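Local coordinates for protein N-methyltransferase (Streptoalloteichus sp. ATCC 53650, PDB 5BSZ) that probably methylates the amino group of a sugar on the way to kedarcidin, using S-adenosylmethionine as methyl donor, at residues A[45-54]-A[102-113]; A[72-82]-A[92-102]. One frame throughout, in Å; residues are numbered along the deposited sequence.

Contact 1 (A[45-54]-A[102-113])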
loop_
_atom_site.group_PDB
_atom_site.type_symbol
_atom_site.label_atom_id
_atom_site.label_comp_id
_atom_site.label_asym_id
_atom_site.label_seq_id
_atom_site.Cartn_x
_atom_site.Cartn_y
_atom_site.Cartn_z
ATOM N N ARG A 45 29.365 -13.120 40.397
ATOM C CA ARG A 45 28.713 -12.394 41.493
ATOM C C ARG A 45 27.723 -13.339 42.138
ATOM O O ARG A 45 26.519 -13.321 41.868
ATOM C CB ARG A 45 28.050 -11.101 41.038
ATOM C CG ARG A 45 27.992 -10.128 42.218
ATOM C CD ARG A 45 27.748 -8.705 41.808
ATOM N NE ARG A 45 27.310 -7.796 42.874
ATOM C CZ ARG A 45 28.108 -6.968 43.544
ATOM N NH1 ARG A 45 27.582 -6.157 44.422
ATOM N NH2 ARG A 45 29.403 -6.904 43.323
ATOM N N PRO A 46 28.247 -14.227 43.001
ATOM C CA PRO A 46 27.456 -15.351 43.522
ATOM C C PRO A 46 26.190 -14.946 44.288
ATOM O O PRO A 46 25.198 -15.688 44.340
ATOM C CB PRO A 46 28.464 -16.103 44.404
ATOM C CG PRO A 46 29.796 -15.741 43.844
ATOM C CD PRO A 46 29.674 -14.337 43.325
ATOM N N GLY A 47 26.250 -13.801 44.934
ATOM C CA GLY A 47 25.112 -13.353 45.723
ATOM C C GLY A 47 24.182 -12.451 44.935
ATOM O O GLY A 47 23.291 -11.870 45.534
ATOM N N ALA A 48 24.364 -12.315 43.611
ATOM C CA ALA A 48 23.617 -11.299 42.830
ATOM C C ALA A 48 22.113 -11.463 43.010
ATOM O O ALA A 48 21.574 -12.575 42.824
ATOM C CB ALA A 48 23.967 -11.435 41.345
ATOM N N ARG A 49 21.385 -10.389 43.325
ATOM C CA ARG A 49 19.918 -10.540 43.492
ATOM C C ARG A 49 19.069 -9.467 42.832
ATOM O O ARG A 49 17.841 -9.558 42.809
ATOM C CB ARG A 49 19.512 -10.649 44.967
ATOM C CG ARG A 49 19.779 -9.419 45.806
ATOM C CD ARG A 49 19.309 -9.503 47.268
ATOM N NE ARG A 49 17.947 -9.980 47.542
ATOM C CZ ARG A 49 16.810 -9.286 47.636
ATOM N NH1 ARG A 49 15.704 -9.963 47.943
ATOM N NH2 ARG A 49 16.692 -7.964 47.415
ATOM N N SER A 50 19.731 -8.434 42.321
ATOM C CA SER A 50 19.066 -7.360 41.627
ATOM C C SER A 50 19.567 -7.277 40.180
ATOM O O SER A 50 20.745 -7.494 39.907
ATOM C CB SER A 50 19.281 -6.013 42.306
ATOM O OG SER A 50 20.621 -5.622 42.304
ATOM N N LEU A 51 18.629 -6.961 39.293
ATOM C CA LEU A 51 18.911 -6.985 37.831
ATOM C C LEU A 51 18.060 -5.951 37.104
ATOM O O LEU A 51 16.838 -5.822 37.344
ATOM C CB LEU A 51 18.639 -8.373 37.261
ATOM C CG LEU A 51 18.926 -8.519 35.745
ATOM C CD1 LEU A 51 19.538 -9.863 35.442
ATOM C CD2 LEU A 51 17.678 -8.325 34.925
ATOM N N LEU A 52 18.711 -5.220 36.202
ATOM C CA LEU A 52 18.025 -4.362 35.248
ATOM C C LEU A 52 18.157 -4.844 33.786
ATOM O O LEU A 52 19.259 -5.121 33.338
ATOM C CB LEU A 52 18.600 -2.966 35.370
ATOM C CG LEU A 52 18.161 -1.983 34.282
ATOM C CD1 LEU A 52 16.729 -1.529 34.491
ATOM C CD2 LEU A 52 19.031 -0.776 34.097
ATOM N N ASP A 53 17.023 -5.044 33.114
ATOM C CA ASP A 53 16.977 -5.434 31.694
ATOM C C ASP A 53 16.599 -4.222 30.836
ATOM O O ASP A 53 15.491 -3.655 30.913
ATOM C CB ASP A 53 16.045 -6.625 31.482
ATOM C CG ASP A 53 16.038 -7.156 30.033
ATOM O OD1 ASP A 53 17.067 -6.958 29.339
ATOM O OD2 ASP A 53 15.008 -7.765 29.631
ATOM N N VAL A 54 17.564 -3.803 30.022
ATOM C CA VAL A 54 17.500 -2.587 29.212
ATOM C C VAL A 54 17.023 -2.929 27.790
ATOM O O VAL A 54 17.596 -3.791 27.135
ATOM C CB VAL A 54 18.863 -1.885 29.151
ATOM C CG1 VAL A 54 18.803 -0.656 28.271
ATOM C CG2 VAL A 54 19.334 -1.540 30.561
ATOM N N PHE A 102 20.086 7.251 30.161
ATOM C CA PHE A 102 19.045 7.116 31.177
ATOM C C PHE A 102 19.787 7.082 32.545
ATOM O O PHE A 102 21.001 6.833 32.624
ATOM C CB PHE A 102 18.180 5.853 30.965
ATOM C CG PHE A 102 18.909 4.556 31.183
ATOM C CD1 PHE A 102 19.618 3.941 30.161
ATOM C CD2 PHE A 102 18.883 3.930 32.429
ATOM C CE1 PHE A 102 20.337 2.777 30.380
ATOM C CE2 PHE A 102 19.588 2.768 32.650
ATOM C CZ PHE A 102 20.313 2.174 31.624
ATOM N N ASP A 103 19.040 7.323 33.607
ATOM C CA ASP A 103 19.591 7.314 34.979
ATOM C C ASP A 103 18.401 7.085 35.894
ATOM O O ASP A 103 17.450 7.844 35.910
ATOM C CB ASP A 103 20.271 8.652 35.263
ATOM C CG ASP A 103 21.694 8.671 34.758
ATOM O OD1 ASP A 103 22.517 7.907 35.316
ATOM O OD2 ASP A 103 21.981 9.416 33.783
ATOM N N LEU A 104 18.464 5.991 36.616
ATOM C CA LEU A 104 17.384 5.515 37.442
ATOM C C LEU A 104 17.689 5.873 38.927
ATOM O O LEU A 104 16.869 5.582 39.748
ATOM C CB LEU A 104 17.339 3.993 37.329
ATOM C CG LEU A 104 17.085 3.455 35.920
ATOM C CD1 LEU A 104 16.803 1.969 35.988
ATOM C CD2 LEU A 104 15.896 4.133 35.250
ATOM N N GLY A 105 18.865 6.406 39.259
ATOM C CA GLY A 105 19.178 6.800 40.639
ATOM C C GLY A 105 19.449 5.632 41.572
ATOM O O GLY A 105 19.288 5.783 42.758
ATOM N N ARG A 106 19.801 4.454 41.043
ATOM C CA ARG A 106 20.200 3.275 41.817
ATOM C C ARG A 106 21.090 2.407 40.962
ATOM O O ARG A 106 21.194 2.592 39.721
ATOM C CB ARG A 106 18.996 2.434 42.279
ATOM C CG ARG A 106 18.230 1.818 41.073
ATOM C CD ARG A 106 17.331 0.681 41.548
ATOM N NE ARG A 106 18.100 -0.426 42.080
ATOM C CZ ARG A 106 17.564 -1.519 42.577
ATOM N NH1 ARG A 106 16.251 -1.603 42.717
ATOM N NH2 ARG A 106 18.376 -2.457 43.045
ATOM N N VAL A 107 21.714 1.443 41.628
ATOM C CA VAL A 107 22.458 0.390 40.998
ATOM C C VAL A 107 21.792 -0.956 41.224
ATOM O O VAL A 107 20.847 -1.096 42.010
ATOM C CB VAL A 107 23.944 0.410 41.415
ATOM C CG1 VAL A 107 24.532 1.784 41.070
ATOM C CG2 VAL A 107 24.107 0.096 42.904
ATOM N N PHE A 108 22.317 -1.936 40.496
ATOM C CA PHE A 108 21.811 -3.287 40.449
ATOM C C PHE A 108 23.034 -4.193 40.421
ATOM O O PHE A 108 24.064 -3.772 39.925
ATOM C CB PHE A 108 21.010 -3.529 39.166
ATOM C CG PHE A 108 19.797 -2.672 39.025
ATOM C CD1 PHE A 108 19.901 -1.404 38.513
ATOM C CD2 PHE A 108 18.554 -3.149 39.331
ATOM C CE1 PHE A 108 18.785 -0.603 38.341
ATOM C CE2 PHE A 108 17.447 -2.339 39.217
ATOM C CZ PHE A 108 17.535 -1.080 38.726
ATOM N N ASP A 109 22.923 -5.437 40.903
ATOM C CA ASP A 109 24.033 -6.388 40.808
ATOM C C ASP A 109 24.400 -6.747 39.348
ATOM O O ASP A 109 25.543 -7.020 39.048
ATOM C CB ASP A 109 23.675 -7.692 41.518
ATOM C CG ASP A 109 23.483 -7.473 43.049
ATOM O OD1 ASP A 109 24.240 -6.645 43.544
ATOM O OD2 ASP A 109 22.555 -8.016 43.682
ATOM N N ALA A 110 23.404 -6.743 38.473
ATOM C CA ALA A 110 23.591 -7.047 37.025
ATOM C C ALA A 110 22.740 -6.134 36.138
ATOM O O ALA A 110 21.614 -5.726 36.498
ATOM C CB ALA A 110 23.179 -8.470 36.753
ATOM N N VAL A 111 23.284 -5.813 34.969
ATOM C CA VAL A 111 22.521 -5.110 33.921
ATOM C C VAL A 111 22.646 -5.941 32.619
ATOM O O VAL A 111 23.753 -6.354 32.195
ATOM C CB VAL A 111 23.025 -3.665 33.739
ATOM C CG1 VAL A 111 22.323 -2.945 32.586
ATOM C CG2 VAL A 111 22.849 -2.802 35.006
ATOM N N CYS A 112 21.517 -6.182 31.961
ATOM C CA CYS A 112 21.598 -6.862 30.672
ATOM C C CYS A 112 20.877 -6.104 29.567
ATOM O O CYS A 112 19.962 -5.289 29.798
ATOM C CB CYS A 112 21.138 -8.320 30.780
ATOM S SG CYS A 112 19.414 -8.532 31.287
ATOM N N CYS A 113 21.299 -6.382 28.337
ATOM C CA CYS A 113 20.591 -5.891 27.167
ATOM C C CYS A 113 20.629 -7.018 26.130
ATOM O O CYS A 113 21.722 -7.417 25.689
ATOM C CB CYS A 113 21.335 -4.661 26.676
ATOM S SG CYS A 113 20.570 -3.868 25.238
HETATM O O HOH W 1 21.165 -3.740 44.414
#
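Strand 50-54 pairs with strand 110-113 in parallel, Leu-51 level with Ala-110, Leu-52 with Val-111 and Asp-53 with Cys-112; the short axes approach to 4.7 Å and run 18° apart. A ladder of four backbone bonds follows this register: Ala-110 N to Ser-50 O, Leu-52 N to Ala-110 O, Cys-112 N to Leu-52 O and Val-54 N to Cys-112 O.

Where the strands begin, Asp-109 ties the preceding turn to the sheet. Its OD2 takes two backbone N-H groups from opposite faces of the carboxylate: Arg-49 N at 2.7 Å, practically straight, and Ser-50 N at 3.2 Å. The other oxygen, OD1, meets the guanidinium edge of Arg-45 in a salt bridge whose bonds are weak, NE lying 3.3 Å away. Ser-50 returns the grip: with chi1 at 64° its OG sits between backbone N and carbonyl carbon and accepts Asp-109 N at 2.7 Å.

On the face bearing Leu-52 and Val-111, the Phe-108 ring is sandwiched. Leu-52 CB stands 3.7 Å from the ring centroid in a CH-pi contact, 7° off the normal, while the Arg-106 guanidinium lies over the opposite face, its NE toward the rim of the ring. That guanidinium is steadied by Val-107 O, which accepts from both NE and NH2, and by a salt bridge to Asp-71. Further out, Leu-52 CD1 meets Leu-104 CD1 tip to tip at 3.8 Å, and Val-54 CG2 packs against Phe-102 CZ; Val-54 and Val-111 also touch Met-134 of helix 124-135. On the other face Leu-51 CD2 lies 4.0 Å from Cys-112 SG, and Leu-51 and Ala-110 pack on helix 30-44.

Adjacent parallel strands with helices on both faces form the core of the Rossmann-like fold of S-adenosylmethionine-dependent methyltransferases; here they are the first and fourth strands of this sheet in chain order.

Contact 2 (A[72-82]-A[92-102]); sequences AAGVELSPAMR and TPVHQADMFDF. With SAH (S-adenosyl-L-homocysteine), chain B.
Gly-74 N bonds to Pro-93 O, His-95 N to Gly-74 O and Glu-76 N to His-95 O, the parallel pairing that closes a beta-alpha-beta unit of strand 71-76, helix 79-88 and strand 94-96, the last at the sheet edge.

Side-chain polar bonds tie the helix start to the edge strand. Arg-82 bends at chi2 (-138°) and chi3 (72°), bringing NH2 within 2.7 Å of Val-94 O, in both the carbonyl and guanidinium planes; Glu-86 is a second partner of NH2. Gln-96 NE2 makes a weak, though nearly straight, bond to Leu-77 O.

Apolar contact is lighter: Val-75 CG2 rests over one face of the Phe-102 ring, toward its rim, and Arg-82 CG touches Val-94 CG1 at 3.7 Å.

Ligand bonds gather at the C-terminal strand ends. Glu-76 spans the ribose diol of S-adenosyl-L-homocysteine, OE1 accepting from O3' and OE2 from O2' at 2.6 Å, while Ser-78 N and Gly-57 N also bond to this carboxylate. Leu-77 CD2 and Met-99 CG flank the adenine. Its amino N6 donates to Asp-98 OD1 at 2.9 Å, an oxygen that also takes Phe-100 N in an Asx turn, and its N1 accepts from Met-99 N at 2.9 Å.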
loop_
_atom_site.group_PDB
_atom_site.type_symbol
_atom_site.label_atom_id
_atom_site.label_comp_id
_atom_site.label_asym_id
_atom_site.label_seq_id
_atom_site.Cartn_x
_atom_site.Cartn_y
_atom_site.Cartn_z
ATOM N N ALA A 72 14.125 -6.453 40.646
ATOM C CA ALA A 72 14.380 -6.305 39.197
ATOM C C ALA A 72 13.698 -5.063 38.649
ATOM O O ALA A 72 12.738 -4.523 39.255
ATOM C CB ALA A 72 13.873 -7.539 38.456
ATOM N N ALA A 73 14.157 -4.638 37.469
ATOM C CA ALA A 73 13.519 -3.537 36.754
ATOM C C ALA A 73 13.756 -3.669 35.261
ATOM O O ALA A 73 14.663 -4.400 34.820
ATOM C CB ALA A 73 14.014 -2.165 37.203
ATOM N N GLY A 74 12.941 -2.932 34.517
ATOM C CA GLY A 74 13.149 -2.824 33.057
ATOM C C GLY A 74 13.274 -1.394 32.591
ATOM O O GLY A 74 12.826 -0.460 33.281
ATOM N N VAL A 75 13.842 -1.210 31.394
ATOM C CA VAL A 75 13.845 0.073 30.708
ATOM C C VAL A 75 13.316 -0.223 29.312
ATOM O O VAL A 75 13.753 -1.219 28.685
ATOM C CB VAL A 75 15.259 0.666 30.625
ATOM C CG1 VAL A 75 15.399 1.668 29.499
ATOM C CG2 VAL A 75 15.628 1.328 31.949
ATOM N N GLU A 76 12.351 0.581 28.870
ATOM C CA GLU A 76 11.749 0.401 27.516
ATOM C C GLU A 76 11.302 1.779 27.008
ATOM O O GLU A 76 10.613 2.501 27.736
ATOM C CB GLU A 76 10.552 -0.514 27.680
ATOM C CG GLU A 76 10.017 -1.346 26.544
ATOM C CD GLU A 76 10.766 -1.361 25.238
ATOM O OE1 GLU A 76 11.429 -2.358 24.958
ATOM O OE2 GLU A 76 10.580 -0.393 24.477
ATOM N N LEU A 77 11.720 2.161 25.802
ATOM C CA LEU A 77 11.313 3.429 25.209
ATOM C C LEU A 77 9.909 3.415 24.683
ATOM O O LEU A 77 9.254 4.445 24.648
ATOM C CB LEU A 77 12.287 3.922 24.146
ATOM C CG LEU A 77 12.073 5.320 23.564
ATOM C CD1 LEU A 77 12.155 6.326 24.726
ATOM C CD2 LEU A 77 13.149 5.536 22.529
ATOM N N SER A 78 9.386 2.250 24.357
ATOM C CA SER A 78 8.092 2.212 23.710
ATOM C C SER A 78 7.017 2.240 24.802
ATOM O O SER A 78 6.983 1.353 25.637
ATOM C CB SER A 78 7.922 0.927 22.916
ATOM O OG SER A 78 6.551 0.751 22.624
ATOM N N PRO A 79 6.138 3.255 24.804
ATOM C CA PRO A 79 5.080 3.268 25.827
ATOM C C PRO A 79 4.219 1.993 25.830
ATOM O O PRO A 79 3.827 1.496 26.874
ATOM C CB PRO A 79 4.242 4.517 25.480
ATOM C CG PRO A 79 4.846 5.141 24.259
ATOM C CD PRO A 79 6.164 4.480 23.972
ATOM N N ALA A 80 3.934 1.444 24.667
ATOM C CA ALA A 80 3.109 0.259 24.586
ATOM C C ALA A 80 3.810 -0.925 25.239
ATOM O O ALA A 80 3.198 -1.625 26.043
ATOM C CB ALA A 80 2.783 -0.071 23.130
ATOM N N MET A 81 5.085 -1.151 24.892
ATOM C CA MET A 81 5.854 -2.237 25.491
ATOM C C MET A 81 5.982 -2.079 26.999
ATOM O O MET A 81 5.896 -3.094 27.711
ATOM C CB MET A 81 7.266 -2.401 24.909
ATOM C CG MET A 81 7.365 -2.727 23.442
ATOM S SD MET A 81 6.640 -4.321 23.009
ATOM C CE MET A 81 4.923 -3.938 23.242
ATOM N N ARG A 82 6.258 -0.849 27.440
ATOM C CA ARG A 82 6.497 -0.570 28.854
ATOM C C ARG A 82 5.247 -0.972 29.628
ATOM O O ARG A 82 5.340 -1.593 30.691
ATOM C CB ARG A 82 6.836 0.894 29.092
ATOM C CG ARG A 82 7.271 1.227 30.518
ATOM C CD ARG A 82 6.677 2.530 31.060
ATOM N NE ARG A 82 5.252 2.415 31.345
ATOM C CZ ARG A 82 4.762 1.892 32.464
ATOM N NH1 ARG A 82 3.451 1.820 32.630
ATOM N NH2 ARG A 82 5.585 1.441 33.419
ATOM N N THR A 92 7.547 -5.112 39.651
ATOM C CA THR A 92 8.780 -4.830 38.927
ATOM C C THR A 92 8.519 -3.604 38.061
ATOM O O THR A 92 7.726 -3.669 37.116
ATOM C CB THR A 92 9.189 -6.040 38.072
ATOM O OG1 THR A 92 9.224 -7.200 38.900
ATOM C CG2 THR A 92 10.571 -5.876 37.437
ATOM N N PRO A 93 9.183 -2.482 38.387
ATOM C CA PRO A 93 8.926 -1.302 37.613
ATOM C C PRO A 93 9.580 -1.462 36.231
ATOM O O PRO A 93 10.678 -2.019 36.139
ATOM C CB PRO A 93 9.602 -0.210 38.404
ATOM C CG PRO A 93 10.690 -0.890 39.177
ATOM C CD PRO A 93 10.156 -2.254 39.475
ATOM N N VAL A 94 8.888 -0.961 35.219
ATOM C CA VAL A 94 9.428 -0.758 33.881
ATOM C C VAL A 94 9.350 0.708 33.570
ATOM O O VAL A 94 8.266 1.317 33.511
ATOM C CB VAL A 94 8.661 -1.608 32.872
ATOM C CG1 VAL A 94 9.395 -1.593 31.533
ATOM C CG2 VAL A 94 8.586 -3.051 33.357
ATOM N N HIS A 95 10.525 1.286 33.390
ATOM C CA HIS A 95 10.656 2.718 33.222
ATOM C C HIS A 95 10.683 3.068 31.717
ATOM O O HIS A 95 11.334 2.383 30.925
ATOM C CB HIS A 95 12.000 3.148 33.800
ATOM C CG HIS A 95 12.200 2.771 35.228
ATOM N ND1 HIS A 95 11.728 3.551 36.268
ATOM C CD2 HIS A 95 12.893 1.754 35.801
ATOM C CE1 HIS A 95 12.094 3.011 37.420
ATOM N NE2 HIS A 95 12.782 1.908 37.165
ATOM N N GLN A 96 10.000 4.136 31.335
ATOM C CA GLN A 96 10.079 4.659 29.989
ATOM C C GLN A 96 11.318 5.507 29.867
ATOM O O GLN A 96 11.396 6.564 30.484
ATOM C CB GLN A 96 8.829 5.475 29.650
ATOM C CG GLN A 96 8.888 5.828 28.185
ATOM C CD GLN A 96 7.854 6.810 27.683
ATOM O OE1 GLN A 96 7.339 7.644 28.411
ATOM N NE2 GLN A 96 7.604 6.751 26.391
ATOM N N ALA A 97 12.340 4.994 29.188
ATOM C CA ALA A 97 13.573 5.727 29.011
ATOM C C ALA A 97 14.377 5.204 27.842
ATOM O O ALA A 97 14.118 4.119 27.306
ATOM C CB ALA A 97 14.434 5.716 30.258
ATOM N N ASP A 98 15.287 6.082 27.436
ATOM C CA ASP A 98 16.196 5.894 26.326
ATOM C C ASP A 98 17.468 5.204 26.817
ATOM O O ASP A 98 18.224 5.725 27.661
ATOM C CB ASP A 98 16.510 7.245 25.704
ATOM C CG ASP A 98 17.391 7.138 24.477
ATOM O OD1 ASP A 98 17.750 6.008 24.015
ATOM O OD2 ASP A 98 17.825 8.238 24.085
ATOM N N MET A 99 17.699 4.030 26.251
ATOM C CA MET A 99 18.852 3.190 26.627
ATOM C C MET A 99 20.150 3.932 26.422
ATOM O O MET A 99 21.162 3.582 27.027
ATOM C CB MET A 99 18.878 1.862 25.811
ATOM C CG MET A 99 18.952 2.035 24.308
ATOM S SD MET A 99 18.739 0.556 23.216
ATOM C CE MET A 99 20.048 -0.265 24.023
ATOM N N PHE A 100 20.150 4.923 25.537
ATOM C CA PHE A 100 21.358 5.658 25.214
ATOM C C PHE A 100 21.775 6.665 26.262
ATOM O O PHE A 100 22.938 7.063 26.284
ATOM C CB PHE A 100 21.261 6.333 23.837
ATOM C CG PHE A 100 21.085 5.324 22.770
ATOM C CD1 PHE A 100 22.050 4.351 22.602
ATOM C CD2 PHE A 100 19.911 5.250 22.064
ATOM C CE1 PHE A 100 21.849 3.351 21.697
ATOM C CE2 PHE A 100 19.718 4.240 21.143
ATOM C CZ PHE A 100 20.687 3.307 20.966
ATOM N N ASP A 101 20.823 7.117 27.064
ATOM C CA ASP A 101 21.137 8.055 28.133
ATOM C C ASP A 101 19.959 8.059 29.118
ATOM O O ASP A 101 18.877 8.604 28.824
ATOM C CB ASP A 101 21.395 9.425 27.518
ATOM C CG ASP A 101 21.814 10.453 28.572
ATOM O OD1 ASP A 101 21.180 11.509 28.667
ATOM O OD2 ASP A 101 22.654 10.093 29.402
ATOM N N PHE A 102 20.086 7.251 30.161
ATOM C CA PHE A 102 19.045 7.116 31.177
ATOM C C PHE A 102 19.787 7.082 32.545
ATOM O O PHE A 102 21.001 6.833 32.624
ATOM C CB PHE A 102 18.180 5.853 30.965
ATOM C CG PHE A 102 18.909 4.556 31.183
ATOM C CD1 PHE A 102 19.618 3.941 30.161
ATOM C CD2 PHE A 102 18.883 3.930 32.429
ATOM C CE1 PHE A 102 20.337 2.777 30.380
ATOM C CE2 PHE A 102 19.588 2.768 32.650
ATOM C CZ PHE A 102 20.313 2.174 31.624
HETATM N N SAH B . 15.360 -7.387 24.782
HETATM C CA SAH B . 13.989 -7.686 24.221
HETATM C CB SAH B . 13.494 -6.669 23.169
HETATM C CG SAH B . 13.492 -6.984 21.693
HETATM S SD SAH B . 12.872 -5.773 20.575
HETATM C C SAH B . 14.045 -9.129 23.817
HETATM O O SAH B . 15.071 -9.796 23.778
HETATM O OXT SAH B . 13.016 -9.715 23.664
HETATM C "C5'" SAH B . 13.884 -4.334 20.797
HETATM C "C4'" SAH B . 13.243 -3.410 21.850
HETATM O "O4'" SAH B . 14.083 -2.266 22.095
HETATM C "C3'" SAH B . 11.915 -2.813 21.395
HETATM O "O3'" SAH B . 10.935 -3.171 22.366
HETATM C "C2'" SAH B . 12.065 -1.299 21.380
HETATM O "O2'" SAH B . 10.883 -0.612 21.860
HETATM C "C1'" SAH B . 13.274 -1.112 22.260
HETATM N N9 SAH B . 14.076 0.094 21.979
HETATM C C8 SAH B . 14.416 0.605 20.758
HETATM N N7 SAH B . 15.140 1.737 20.907
HETATM C C5 SAH B . 15.223 1.962 22.244
HETATM C C6 SAH B . 15.833 2.998 23.074
HETATM N N6 SAH B . 16.480 3.978 22.416
HETATM N N1 SAH B . 15.731 2.859 24.416
HETATM C C2 SAH B . 15.046 1.870 24.999
HETATM N N3 SAH B . 14.458 0.873 24.315
HETATM C C4 SAH B . 14.524 0.877 22.962
HETATM O O HOH W 2 11.225 -6.843 41.185
#

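After strand 4-14 and helices 18-24 and 30-44 the chain enters strand 50-54, then strand 71-76, turns through helix 79-88 and returns as strand 94-96, where contact 2 closes its short loop. It continues through the 98-101 turn and Phe-102 to strand 110-113, which closes the longer loop of contact 1 around it, so contact 2 is nested inside. Strands 50-54 and 71-76 are sheet neighbours, joined by probable hydrogen bonds from Ala-73 N to Leu-51 O and from Asp-53 N to Ala-73 O. Phe-102 belongs to both contacts, and Val-54 packs on Met-99. Together they assemble the strand order 94-96, 71-76, 50-54, 110-113, with the S-adenosyl-L-homocysteine site at the C-terminal ends of these strands.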